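Local coordinates for protein UDP-N-acetylglucosamine 2-epimerase (Listeria monocytogenes, PDB 3OT5) that probably interconverts UDP-N-acetylglucosamine and UDP-N-acetylmannosamine by epimerisation at C2 of the sugar, using two Rossmann-like domains that face each other across a cleft, at residues 211-216 against 296-301; 35-40 against 290-295; 315-320 against 371-376; 76-81 against 202-207. All coordinates share one frame; numbering follows the deposited sequence.

Contact 1: residues 211-216 against 296-301; sequences KDYHHP and HNFLRK
Asn297 lays its side chain flat over one face of the Tyr213 ring. Its CB stands above the middle of the ring, 3.4 Å from the centroid, a CH-pi contact, and the carboxamide continues the overlap with its plane tilted only 11° from the ring, CG coming to 3.5 Å from Tyr213 CD1. Two residues further along the loop, His215 receives Phe298 in a T-shaped arrangement: the ring planes meet at 76° and Phe298 CZ points into the centre of the imidazole face, 3.4 Å from His215 CG. Phe298 CE2 also sits at the edge of the tyrosine, 3.6 Å from Tyr213 OH, and the three rings form one aromatic cluster. Both loop rings reach the helix because their first torsions, near 180° (chi1 179° in Tyr213), swing them away from the backbone nitrogen.

Asn297 OD1 accepts from Gln210 N and its ND2 donates to the carbonyls of Ile293 and Thr208, which fixes the amide over the tyrosine. Tyr213 OH is probably hydrogen-bonded to Asp294, about one turn back on helix 292-301. His215 caps the following helix through ND1, bonded to Ile217 N, and Leu218 of that helix packs on both Tyr213 and Phe298.

No hydrogen bond joins the two segments directly, so cohesion between them is aromatic and dispersive, and the bonds of Asn297 and His215 to neighbouring residues fix how their flat groups are turned.

Contact 2: residues 35-40 against 290-295; sequences GTRPEA and LDAIDF
Arg37 reaches from the start of helix 37-51 to the start of helix 292-301, where Asp291 and Ala292 receive its guanidinium. The close part is small. Asp291 OD1 lies 2.9 Å from Arg37 NH2 and 3.2 Å from Arg37 CZ, over one face of the guanidinium, with the carboxylate plane turned 20° from it. This is a salt bridge of charges alone, since no N-H of the arginine points at the oxygen. Next to it Arg37 NH1 rests 3.4 Å from Ala292 CB. The arginine chain leaves extended and bends at chi3 (71°) to bring its flat end across the aspartate.

Each helix start has its own cap. Asp291 OD1 also accepts from Ile293 N at 3.2 Å, approached from above the carboxylate plane, and Thr36 OG1 takes a weak bond from Glu39 N. Glu39 OE1 in turn holds Gly35 N at 2.7 Å, fastening the loop that follows strand 28-34.

Against this close approach of Arg37 to Asp291 and Ala292 stands a small interface: 114 Å² is buried in total, and all three residues stay partly exposed to solvent. Gln73 of helix 72-77 touches both Arg37 and Asp291.

The bridge therefore rests on charge rather than on a directed N-H bond, and the positive guanidinium and the capping N-H of Ile293 both lie against the same oxygen, Asp291 OD1.

Contact 3: residues 315-320 against 371-376; sequences EAPGMG and AANPYG
An Asx turn at Asn373 presents the amide that meets the loop after helix 310-315. Asn373 OD1 accepts from Tyr375 N at 3.2 Å, the donor standing above the carbonyl plane rather than on a lone pair, and the bond helps hold the carboxamide in place at the head of a type I turn running from Asn373 to Gly376. A chi1 of -171° extends the amide away from its own main-chain nitrogen and directs it at Pro317 and Gly318. Pro317 CB touches Asn373 CG at 3.8 Å, a van der Waals contact of the pyrrolidine ring with the amide carbon, while Asn373 ND2 passes 3.6 Å from Gly318 N without bonding to it. The partner of that ND2 is the carbonyl of Glu314, one residue ahead of 315-320, so the amide is held at both its polar atoms.

The contact joins the loop before strand 323-325, in the second parallel-sheet domain, to the loop between helices 362-370 and 380-392. Ile202 of helix 200-208 packs against Asn373 and Tyr375, and Pro317 also leans on Val323 at the start of the next strand.

Beside the proline, a water lies within hydrogen-bonding distance of two backbone carbonyls, 2.6 Å from Pro317 O and 2.8 Å from Ala371 O, though it has more acceptors nearby than protons to give. The segments make no direct hydrogen bond with one another.

Contact 4: residues 76-81 against 202-207; sequences EIFDIK and IDALKT
Thr207 and Phe78 share most of the buried surface, and the threonine lies over one face of the phenyl ring. Thr207 CG2 is centred above it, 3.9 Å from the centroid and 10° off the normal, a CH-pi contact. Thr207 CB sits on the same face nearer the rim, 3.6 Å from Phe78 CE1, and OG1 lies beyond the rim. The threonine rotamer explains the fit: with chi1 at -56° the hydroxyl stands opposite the carbonyl carbon and the methyl opposite the main-chain nitrogen, which carries the methyl over the middle of the ring.

Ile77 adds the third share. Its CG2 meets Thr207 CG2 at 3.7 Å, the two side chains running past each other in opposite directions, so the threonine methyl touches both the phenyl face and the isoleucine branch. At the far end of the ring Phe78 CZ comes to 4.0 Å from Ala204 CB, one helical turn before Thr207, and the ring thereby spans a full turn of helix 200-208.

Around this pair, Ala44 and Leu48 of helix 37-51 also pack on Phe78, and Ile293 of helix 292-301 reaches Ile77. The contact contains no hydrogen bond between its segments and is held by apolar packing.

Phe78 is placed by the end of helix 72-77, a Schellman motif in which Asp79, with positive phi, is the C-prime residue and Ile80 N bonds back to Leu75 O. A helix terminus of the N-terminal Rossmann-like domain is thus set against helix 200-208, which follows the last strand of that domain's parallel sheet.

In the fold
Helix 292-301 serves contacts 1 and 2, whose centres are about 15 Å apart, and their segments alternate along the chain. Contact 4 is enclosed between the segments of contact 2 and lies about 11 Å from it centre to centre, whereas contact 3 comes last. Helix 200-208 links the remainder: Leu205 packs on His296, Ile202 on Asn373. His296 is in turn probably hydrogen-bonded to Glu315, connecting the segments of contacts 1 and 3. Contact 2 bridges the two parallel-sheet domains, contact 4 sets helix 200-208 against the first, and contacts 1 and 3 lie on the second domain's side, so the four contacts gather where the two domains meet, around helices 200-208 and 292-301.

Contact 1: residues 211-216 against 296-301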
loop_
_atom_site.group_PDB
_atom_site.type_symbol
_atom_site.label_atom_id
_atom_site.label_comp_id
_atom_site.label_asym_id
_atom_site.label_seq_id
_atom_site.Cartn_x
_atom_site.Cartn_y
_atom_site.Cartn_z
ATOM N N LYS A 211 12.848 -6.593 13.820
ATOM C CA LYS A 211 13.997 -7.492 13.893
ATOM C C LYS A 211 13.538 -8.868 14.384
ATOM O O LYS A 211 13.724 -9.879 13.706
ATOM C CB LYS A 211 15.025 -6.897 14.865
ATOM C CG LYS A 211 16.331 -7.656 15.046
ATOM C CD LYS A 211 17.110 -7.041 16.222
ATOM C CE LYS A 211 18.490 -7.652 16.442
ATOM N NZ LYS A 211 19.474 -7.272 15.385
ATOM N N ASP A 212 12.926 -8.889 15.563
ATOM C CA ASP A 212 12.442 -10.120 16.159
ATOM C C ASP A 212 11.021 -9.914 16.684
ATOM O O ASP A 212 10.808 -9.690 17.875
ATOM C CB ASP A 212 13.385 -10.563 17.280
ATOM C CG ASP A 212 13.050 -11.940 17.815
ATOM O OD1 ASP A 212 11.954 -12.467 17.506
ATOM O OD2 ASP A 212 13.891 -12.497 18.540
ATOM N N TYR A 213 10.054 -9.997 15.776
ATOM C CA TYR A 213 8.644 -9.815 16.112
ATOM C C TYR A 213 8.141 -10.881 17.086
ATOM O O TYR A 213 8.565 -12.029 17.052
ATOM C CB TYR A 213 7.800 -9.774 14.839
ATOM C CG TYR A 213 6.316 -9.608 15.061
ATOM C CD1 TYR A 213 5.779 -8.372 15.405
ATOM C CD2 TYR A 213 5.441 -10.678 14.872
ATOM C CE1 TYR A 213 4.403 -8.212 15.590
ATOM C CE2 TYR A 213 4.064 -10.527 15.042
ATOM C CZ TYR A 213 3.550 -9.299 15.403
ATOM O OH TYR A 213 2.189 -9.149 15.575
ATOM N N HIS A 214 7.185 -10.463 17.905
ATOM C CA HIS A 214 6.602 -11.246 18.989
ATOM C C HIS A 214 5.127 -11.647 18.846
ATOM O O HIS A 214 4.255 -10.788 18.874
ATOM C CB HIS A 214 6.702 -10.351 20.233
ATOM C CG HIS A 214 6.153 -8.966 20.000
ATOM N ND1 HIS A 214 6.895 -7.964 19.406
ATOM C CD2 HIS A 214 4.925 -8.437 20.230
ATOM C CE1 HIS A 214 6.154 -6.874 19.295
ATOM N NE2 HIS A 214 4.955 -7.135 19.788
ATOM N N HIS A 215 4.845 -12.938 18.697
ATOM C CA HIS A 215 3.449 -13.404 18.644
ATOM C C HIS A 215 3.393 -14.918 18.857
ATOM O O HIS A 215 4.024 -15.663 18.111
ATOM C CB HIS A 215 2.745 -13.048 17.334
ATOM C CG HIS A 215 1.251 -13.192 17.406
ATOM N ND1 HIS A 215 0.620 -14.416 17.483
ATOM C CD2 HIS A 215 0.265 -12.264 17.410
ATOM C CE1 HIS A 215 -0.687 -14.234 17.541
ATOM N NE2 HIS A 215 -0.929 -12.937 17.491
ATOM N N PRO A 216 2.609 -15.378 19.861
ATOM C CA PRO A 216 2.474 -16.804 20.221
ATOM C C PRO A 216 2.409 -17.768 19.038
ATOM O O PRO A 216 3.182 -18.727 18.976
ATOM C CB PRO A 216 1.144 -16.854 21.002
ATOM C CG PRO A 216 0.515 -15.497 20.839
ATOM C CD PRO A 216 1.643 -14.554 20.606
ATOM N N HIS A 296 2.250 -7.002 8.485
ATOM C CA HIS A 296 3.524 -7.083 7.772
ATOM C C HIS A 296 4.440 -8.106 8.445
ATOM O O HIS A 296 5.147 -8.863 7.772
ATOM C CB HIS A 296 4.260 -5.735 7.670
ATOM C CG HIS A 296 3.551 -4.711 6.835
ATOM N ND1 HIS A 296 3.648 -3.357 7.077
ATOM C CD2 HIS A 296 2.688 -4.847 5.800
ATOM C CE1 HIS A 296 2.913 -2.701 6.195
ATOM N NE2 HIS A 296 2.315 -3.583 5.413
ATOM N N ASN A 297 4.422 -8.119 9.773
ATOM C CA ASN A 297 5.241 -9.049 10.546
ATOM C C ASN A 297 4.808 -10.513 10.386
ATOM O O ASN A 297 5.652 -11.413 10.380
ATOM C CB ASN A 297 5.311 -8.578 11.991
ATOM C CG ASN A 297 6.134 -7.290 12.130
ATOM O OD1 ASN A 297 7.370 -7.328 12.169
ATOM N ND2 ASN A 297 5.449 -6.159 12.236
ATOM N N PHE A 298 3.506 -10.751 10.230
ATOM C CA PHE A 298 3.011 -12.109 9.982
ATOM C C PHE A 298 3.383 -12.501 8.585
ATOM O O PHE A 298 3.833 -13.611 8.317
ATOM C CB PHE A 298 1.492 -12.208 10.146
ATOM C CG PHE A 298 1.059 -12.549 11.532
ATOM C CD1 PHE A 298 0.639 -13.842 11.824
ATOM C CD2 PHE A 298 1.106 -11.612 12.546
ATOM C CE1 PHE A 298 0.243 -14.189 13.088
ATOM C CE2 PHE A 298 0.713 -11.944 13.829
ATOM C CZ PHE A 298 0.281 -13.242 14.103
ATOM N N LEU A 299 3.205 -11.545 7.694
ATOM C CA LEU A 299 3.491 -11.718 6.296
ATOM C C LEU A 299 4.931 -12.185 6.147
ATOM O O LEU A 299 5.209 -13.146 5.423
ATOM C CB LEU A 299 3.256 -10.376 5.590
ATOM C CG LEU A 299 2.989 -10.341 4.100
ATOM C CD1 LEU A 299 1.748 -11.190 3.791
ATOM C CD2 LEU A 299 2.795 -8.911 3.654
ATOM N N ARG A 300 5.849 -11.554 6.875
ATOM C CA ARG A 300 7.267 -11.922 6.776
ATOM C C ARG A 300 7.560 -13.398 7.011
ATOM O O ARG A 300 8.421 -13.972 6.332
ATOM C CB ARG A 300 8.138 -11.084 7.719
ATOM C CG ARG A 300 9.610 -11.502 7.674
ATOM C CD ARG A 300 10.517 -10.557 8.398
ATOM N NE ARG A 300 11.905 -11.003 8.328
ATOM C CZ ARG A 300 12.735 -10.757 7.316
ATOM N NH1 ARG A 300 13.982 -11.214 7.365
ATOM N NH2 ARG A 300 12.336 -10.061 6.252
ATOM N N LYS A 301 6.866 -14.011 7.971
ATOM C CA LYS A 301 7.087 -15.426 8.288
ATOM C C LYS A 301 6.148 -16.359 7.517
ATOM O O LYS A 301 6.191 -17.575 7.683
ATOM C CB LYS A 301 6.944 -15.643 9.803
ATOM C CG LYS A 301 7.258 -17.065 10.295
ATOM C CD LYS A 301 8.666 -17.527 9.885
ATOM C CE LYS A 301 8.981 -18.933 10.404
ATOM N NZ LYS A 301 10.312 -19.405 9.944
#

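Contact 2: residues 35-40 against 290-295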
loop_
_atom_site.group_PDB
_atom_site.type_symbol
_atom_site.label_atom_id
_atom_site.label_comp_id
_atom_site.label_asym_id
_atom_site.label_seq_id
_atom_site.Cartn_x
_atom_site.Cartn_y
_atom_site.Cartn_z
ATOM N N GLY A 35 -3.353 12.194 5.519
ATOM C CA GLY A 35 -4.600 12.214 6.263
ATOM C C GLY A 35 -5.232 10.904 6.662
ATOM O O GLY A 35 -6.309 10.921 7.232
ATOM N N THR A 36 -4.607 9.773 6.343
ATOM C CA THR A 36 -5.141 8.466 6.738
ATOM C C THR A 36 -3.986 7.580 7.183
ATOM O O THR A 36 -2.826 7.902 6.927
ATOM C CB THR A 36 -5.934 7.760 5.610
ATOM O OG1 THR A 36 -5.069 7.479 4.508
ATOM C CG2 THR A 36 -7.100 8.613 5.140
ATOM N N ARG A 37 -4.304 6.465 7.833
ATOM C CA ARG A 37 -3.281 5.556 8.320
ATOM C C ARG A 37 -2.498 4.969 7.134
ATOM O O ARG A 37 -1.282 4.958 7.155
ATOM C CB ARG A 37 -3.883 4.440 9.198
ATOM C CG ARG A 37 -2.831 3.714 10.069
ATOM C CD ARG A 37 -3.378 2.467 10.798
ATOM N NE ARG A 37 -3.651 1.364 9.872
ATOM C CZ ARG A 37 -4.102 0.155 10.227
ATOM N NH1 ARG A 37 -4.311 -0.770 9.297
ATOM N NH2 ARG A 37 -4.347 -0.138 11.503
ATOM N N PRO A 38 -3.197 4.481 6.095
ATOM C CA PRO A 38 -2.460 3.945 4.944
ATOM C C PRO A 38 -1.541 4.991 4.300
ATOM O O PRO A 38 -0.433 4.654 3.894
ATOM C CB PRO A 38 -3.574 3.518 3.986
ATOM C CG PRO A 38 -4.728 3.226 4.880
ATOM C CD PRO A 38 -4.647 4.253 5.963
ATOM N N GLU A 39 -1.990 6.247 4.199
ATOM C CA GLU A 39 -1.135 7.294 3.641
ATOM C C GLU A 39 0.072 7.483 4.539
ATOM O O GLU A 39 1.191 7.668 4.059
ATOM C CB GLU A 39 -1.852 8.633 3.490
ATOM C CG GLU A 39 -2.777 8.744 2.305
ATOM C CD GLU A 39 -3.347 10.144 2.137
ATOM O OE1 GLU A 39 -3.576 10.835 3.142
ATOM O OE2 GLU A 39 -3.587 10.555 0.995
ATOM N N ALA A 40 -0.169 7.427 5.846
ATOM C CA ALA A 40 0.890 7.598 6.841
ATOM C C ALA A 40 2.011 6.577 6.635
ATOM O O ALA A 40 3.187 6.905 6.675
ATOM C CB ALA A 40 0.312 7.478 8.234
ATOM N N LEU A 290 -5.816 -7.919 12.157
ATOM C CA LEU A 290 -4.518 -7.404 12.539
ATOM C C LEU A 290 -4.291 -6.023 11.965
ATOM O O LEU A 290 -4.857 -5.661 10.937
ATOM C CB LEU A 290 -3.402 -8.316 12.030
ATOM C CG LEU A 290 -3.327 -9.720 12.616
ATOM C CD1 LEU A 290 -2.252 -10.511 11.895
ATOM C CD2 LEU A 290 -3.072 -9.657 14.125
ATOM N N ASP A 291 -3.455 -5.259 12.656
ATOM C CA ASP A 291 -3.058 -3.939 12.222
ATOM C C ASP A 291 -2.194 -4.175 10.990
ATOM O O ASP A 291 -1.618 -5.261 10.830
ATOM C CB ASP A 291 -2.245 -3.261 13.339
ATOM C CG ASP A 291 -1.691 -1.890 12.944
ATOM O OD1 ASP A 291 -1.800 -1.497 11.766
ATOM O OD2 ASP A 291 -1.126 -1.205 13.829
ATOM N N ALA A 292 -2.125 -3.189 10.103
ATOM C CA ALA A 292 -1.308 -3.314 8.905
ATOM C C ALA A 292 0.126 -3.679 9.303
ATOM O O ALA A 292 0.806 -4.418 8.590
ATOM C CB ALA A 292 -1.328 -2.011 8.102
ATOM N N ILE A 293 0.561 -3.171 10.458
ATOM C CA ILE A 293 1.911 -3.421 10.972
ATOM C C ILE A 293 2.088 -4.855 11.468
ATOM O O ILE A 293 3.054 -5.522 11.097
ATOM C CB ILE A 293 2.269 -2.407 12.061
ATOM C CG1 ILE A 293 2.322 -1.009 11.435
ATOM C CG2 ILE A 293 3.608 -2.747 12.692
ATOM C CD1 ILE A 293 2.539 0.092 12.404
ATOM N N ASP A 294 1.175 -5.328 12.314
ATOM C CA ASP A 294 1.246 -6.713 12.780
ATOM C C ASP A 294 1.192 -7.618 11.575
ATOM O O ASP A 294 1.892 -8.635 11.503
ATOM C CB ASP A 294 0.095 -7.047 13.723
ATOM C CG ASP A 294 0.320 -6.535 15.127
ATOM O OD1 ASP A 294 1.353 -6.895 15.729
ATOM O OD2 ASP A 294 -0.568 -5.835 15.653
ATOM N N PHE A 295 0.367 -7.226 10.613
ATOM C CA PHE A 295 0.200 -7.988 9.397
ATOM C C PHE A 295 1.506 -8.100 8.618
ATOM O O PHE A 295 1.837 -9.179 8.125
ATOM C CB PHE A 295 -0.891 -7.379 8.520
ATOM C CG PHE A 295 -1.242 -8.232 7.350
ATOM C CD1 PHE A 295 -2.184 -9.238 7.476
ATOM C CD2 PHE A 295 -0.611 -8.059 6.135
ATOM C CE1 PHE A 295 -2.499 -10.042 6.403
ATOM C CE2 PHE A 295 -0.918 -8.862 5.060
ATOM C CZ PHE A 295 -1.859 -9.855 5.189
#

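Contact 3: residues 315-320 against 371-376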
loop_
_atom_site.group_PDB
_atom_site.type_symbol
_atom_site.label_atom_id
_atom_site.label_comp_id
_atom_site.label_asym_id
_atom_site.label_seq_id
_atom_site.Cartn_x
_atom_site.Cartn_y
_atom_site.Cartn_z
ATOM N N GLU A 315 3.050 -5.590 -1.382
ATOM C CA GLU A 315 3.894 -5.708 -0.194
ATOM C C GLU A 315 4.427 -7.102 0.059
ATOM O O GLU A 315 5.600 -7.260 0.372
ATOM C CB GLU A 315 3.123 -5.220 1.038
ATOM C CG GLU A 315 2.801 -3.742 0.961
ATOM C CD GLU A 315 1.797 -3.272 2.016
ATOM O OE1 GLU A 315 1.314 -2.148 1.877
ATOM O OE2 GLU A 315 1.468 -4.024 2.948
ATOM N N ALA A 316 3.578 -8.110 -0.092
ATOM C CA ALA A 316 3.975 -9.495 0.148
ATOM C C ALA A 316 5.196 -9.918 -0.667
ATOM O O ALA A 316 6.109 -10.547 -0.124
ATOM C CB ALA A 316 2.813 -10.435 -0.108
ATOM N N PRO A 317 5.220 -9.588 -1.972
ATOM C CA PRO A 317 6.382 -9.937 -2.775
ATOM C C PRO A 317 7.622 -9.171 -2.313
ATOM O O PRO A 317 8.746 -9.570 -2.623
ATOM C CB PRO A 317 5.959 -9.545 -4.182
ATOM C CG PRO A 317 4.495 -9.627 -4.150
ATOM C CD PRO A 317 4.115 -9.113 -2.817
ATOM N N GLY A 318 7.412 -8.070 -1.595
ATOM C CA GLY A 318 8.510 -7.289 -1.022
ATOM C C GLY A 318 9.181 -8.138 0.056
ATOM O O GLY A 318 10.351 -7.946 0.369
ATOM N N MET A 319 8.415 -9.067 0.634
ATOM C CA MET A 319 8.913 -9.996 1.655
ATOM C C MET A 319 9.321 -11.304 0.978
ATOM O O MET A 319 9.854 -12.197 1.618
ATOM C CB MET A 319 7.807 -10.331 2.652
ATOM C CG MET A 319 7.126 -9.130 3.355
ATOM S SD MET A 319 8.103 -8.409 4.668
ATOM C CE MET A 319 9.567 -7.937 3.777
ATOM N N GLY A 320 9.042 -11.411 -0.317
ATOM C CA GLY A 320 9.319 -12.623 -1.075
ATOM C C GLY A 320 8.260 -13.680 -0.788
ATOM O O GLY A 320 8.527 -14.873 -0.909
ATOM N N ALA A 371 10.961 -13.964 -7.808
ATOM C CA ALA A 371 10.520 -13.109 -8.916
ATOM C C ALA A 371 10.600 -11.643 -8.488
ATOM O O ALA A 371 10.225 -11.302 -7.362
ATOM C CB ALA A 371 9.104 -13.454 -9.331
ATOM N N ALA A 372 11.096 -10.790 -9.386
ATOM C CA ALA A 372 11.257 -9.363 -9.112
ATOM C C ALA A 372 9.929 -8.641 -8.877
ATOM O O ALA A 372 9.035 -8.669 -9.719
ATOM C CB ALA A 372 12.032 -8.674 -10.256
ATOM N N ASN A 373 9.815 -7.975 -7.737
ATOM C CA ASN A 373 8.587 -7.248 -7.423
ATOM C C ASN A 373 8.475 -6.059 -8.355
ATOM O O ASN A 373 9.278 -5.129 -8.276
ATOM C CB ASN A 373 8.575 -6.789 -5.967
ATOM C CG ASN A 373 7.223 -6.208 -5.540
ATOM O OD1 ASN A 373 6.249 -6.196 -6.310
ATOM N ND2 ASN A 373 7.162 -5.737 -4.305
ATOM N N PRO A 374 7.475 -6.072 -9.247
ATOM C CA PRO A 374 7.343 -4.967 -10.188
ATOM C C PRO A 374 6.838 -3.682 -9.564
ATOM O O PRO A 374 6.865 -2.648 -10.215
ATOM C CB PRO A 374 6.304 -5.489 -11.180
ATOM C CG PRO A 374 5.474 -6.401 -10.397
ATOM C CD PRO A 374 6.381 -7.048 -9.400
ATOM N N TYR A 375 6.388 -3.739 -8.316
ATOM C CA TYR A 375 5.837 -2.550 -7.654
ATOM C C TYR A 375 6.851 -1.772 -6.817
ATOM O O TYR A 375 6.510 -0.729 -6.243
ATOM C CB TYR A 375 4.622 -2.939 -6.824
ATOM C CG TYR A 375 3.565 -3.581 -7.688
ATOM C CD1 TYR A 375 2.780 -2.807 -8.532
ATOM C CD2 TYR A 375 3.368 -4.950 -7.683
ATOM C CE1 TYR A 375 1.832 -3.378 -9.344
ATOM C CE2 TYR A 375 2.404 -5.539 -8.493
ATOM C CZ TYR A 375 1.641 -4.742 -9.320
ATOM O OH TYR A 375 0.691 -5.293 -10.141
ATOM N N GLY A 376 8.090 -2.264 -6.765
ATOM C CA GLY A 376 9.143 -1.582 -6.019
ATOM C C GLY A 376 10.156 -2.484 -5.339
ATOM O O GLY A 376 9.863 -3.637 -5.032
HETATM O O HOH W 1 9.941 -10.405 -4.747
#

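Contact 4: residues 76-81 against 202-207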
loop_
_atom_site.group_PDB
_atom_site.type_symbol
_atom_site.label_atom_id
_atom_site.label_comp_id
_atom_site.label_asym_id
_atom_site.label_seq_id
_atom_site.Cartn_x
_atom_site.Cartn_y
_atom_site.Cartn_z
ATOM N N GLU A 76 4.896 6.938 15.511
ATOM C CA GLU A 76 5.785 6.522 16.581
ATOM C C GLU A 76 6.771 5.466 16.057
ATOM O O GLU A 76 7.944 5.474 16.417
ATOM C CB GLU A 76 4.979 5.980 17.761
ATOM C CG GLU A 76 5.812 5.681 18.994
ATOM C CD GLU A 76 4.972 5.213 20.159
ATOM O OE1 GLU A 76 3.772 4.931 19.951
ATOM O OE2 GLU A 76 5.511 5.128 21.281
ATOM N N ILE A 77 6.294 4.572 15.196
ATOM C CA ILE A 77 7.152 3.537 14.610
ATOM C C ILE A 77 8.272 4.157 13.771
ATOM O O ILE A 77 9.430 3.756 13.871
ATOM C CB ILE A 77 6.344 2.569 13.745
ATOM C CG1 ILE A 77 5.334 1.832 14.618
ATOM C CG2 ILE A 77 7.256 1.560 13.072
ATOM C CD1 ILE A 77 5.922 0.705 15.391
ATOM N N PHE A 78 7.911 5.143 12.958
ATOM C CA PHE A 78 8.869 5.843 12.101
ATOM C C PHE A 78 9.552 7.007 12.833
ATOM O O PHE A 78 10.393 7.699 12.255
ATOM C CB PHE A 78 8.165 6.349 10.830
ATOM C CG PHE A 78 7.768 5.253 9.876
ATOM C CD1 PHE A 78 8.539 4.983 8.753
ATOM C CD2 PHE A 78 6.636 4.482 10.104
ATOM C CE1 PHE A 78 8.185 3.972 7.871
ATOM C CE2 PHE A 78 6.275 3.469 9.224
ATOM C CZ PHE A 78 7.052 3.212 8.108
ATOM N N ASP A 79 9.200 7.207 14.104
ATOM C CA ASP A 79 9.757 8.287 14.916
ATOM C C ASP A 79 9.619 9.604 14.151
ATOM O O ASP A 79 10.602 10.262 13.820
ATOM C CB ASP A 79 11.217 8.001 15.271
ATOM C CG ASP A 79 11.764 8.959 16.306
ATOM O OD1 ASP A 79 11.041 9.900 16.691
ATOM O OD2 ASP A 79 12.917 8.761 16.746
ATOM N N ILE A 80 8.374 9.954 13.860
ATOM C CA ILE A 80 8.037 11.154 13.118
ATOM C C ILE A 80 7.187 12.075 13.957
ATOM O O ILE A 80 6.056 11.751 14.303
ATOM C CB ILE A 80 7.238 10.816 11.842
ATOM C CG1 ILE A 80 8.134 10.121 10.821
ATOM C CG2 ILE A 80 6.670 12.074 11.216
ATOM C CD1 ILE A 80 7.423 9.754 9.526
ATOM N N LYS A 81 7.743 13.227 14.293
ATOM C CA LYS A 81 7.026 14.204 15.065
ATOM C C LYS A 81 6.288 15.034 14.028
ATOM O O LYS A 81 6.929 15.645 13.183
ATOM C CB LYS A 81 8.002 15.098 15.829
ATOM C CG LYS A 81 9.064 14.365 16.656
ATOM C CD LYS A 81 8.484 13.532 17.784
ATOM C CE LYS A 81 9.613 12.907 18.608
ATOM N NZ LYS A 81 9.128 12.107 19.771
ATOM N N ILE A 202 6.442 -0.431 0.001
ATOM C CA ILE A 202 7.462 -1.450 0.119
ATOM C C ILE A 202 8.592 -0.886 0.991
ATOM O O ILE A 202 9.110 -1.602 1.847
ATOM C CB ILE A 202 7.931 -1.909 -1.265
ATOM C CG1 ILE A 202 6.725 -2.481 -2.038
ATOM C CG2 ILE A 202 9.037 -2.934 -1.139
ATOM C CD1 ILE A 202 6.982 -2.776 -3.502
ATOM N N ASP A 203 8.945 0.400 0.814
ATOM C CA ASP A 203 9.988 1.019 1.652
ATOM C C ASP A 203 9.561 0.912 3.120
ATOM O O ASP A 203 10.383 0.699 4.013
ATOM C CB ASP A 203 10.227 2.522 1.360
ATOM C CG ASP A 203 10.630 2.819 -0.081
ATOM O OD1 ASP A 203 11.350 3.827 -0.278
ATOM O OD2 ASP A 203 10.253 2.079 -1.015
ATOM N N ALA A 204 8.271 1.086 3.365
ATOM C CA ALA A 204 7.729 1.023 4.727
ATOM C C ALA A 204 8.068 -0.285 5.458
ATOM O O ALA A 204 8.276 -0.286 6.656
ATOM C CB ALA A 204 6.232 1.216 4.700
ATOM N N LEU A 205 8.121 -1.385 4.727
ATOM C CA LEU A 205 8.424 -2.695 5.311
ATOM C C LEU A 205 9.778 -2.710 6.036
ATOM O O LEU A 205 9.966 -3.454 7.006
ATOM C CB LEU A 205 8.398 -3.779 4.225
ATOM C CG LEU A 205 7.066 -3.970 3.465
ATOM C CD1 LEU A 205 7.219 -4.936 2.265
ATOM C CD2 LEU A 205 5.956 -4.443 4.393
ATOM N N LYS A 206 10.721 -1.882 5.591
ATOM C CA LYS A 206 12.026 -1.857 6.239
ATOM C C LYS A 206 11.871 -1.387 7.685
ATOM O O LYS A 206 12.655 -1.757 8.545
ATOM C CB LYS A 206 13.015 -0.969 5.470
ATOM C CG LYS A 206 13.310 -1.442 4.036
ATOM C CD LYS A 206 14.311 -0.537 3.310
ATOM C CE LYS A 206 13.777 0.890 3.137
ATOM N NZ LYS A 206 14.706 1.750 2.360
ATOM N N THR A 207 10.829 -0.610 7.962
ATOM C CA THR A 207 10.607 -0.103 9.312
ATOM C C THR A 207 9.512 -0.833 10.090
ATOM O O THR A 207 9.628 -1.022 11.287
ATOM C CB THR A 207 10.231 1.401 9.283
ATOM O OG1 THR A 207 11.241 2.143 8.598
ATOM C CG2 THR A 207 10.068 1.946 10.706
#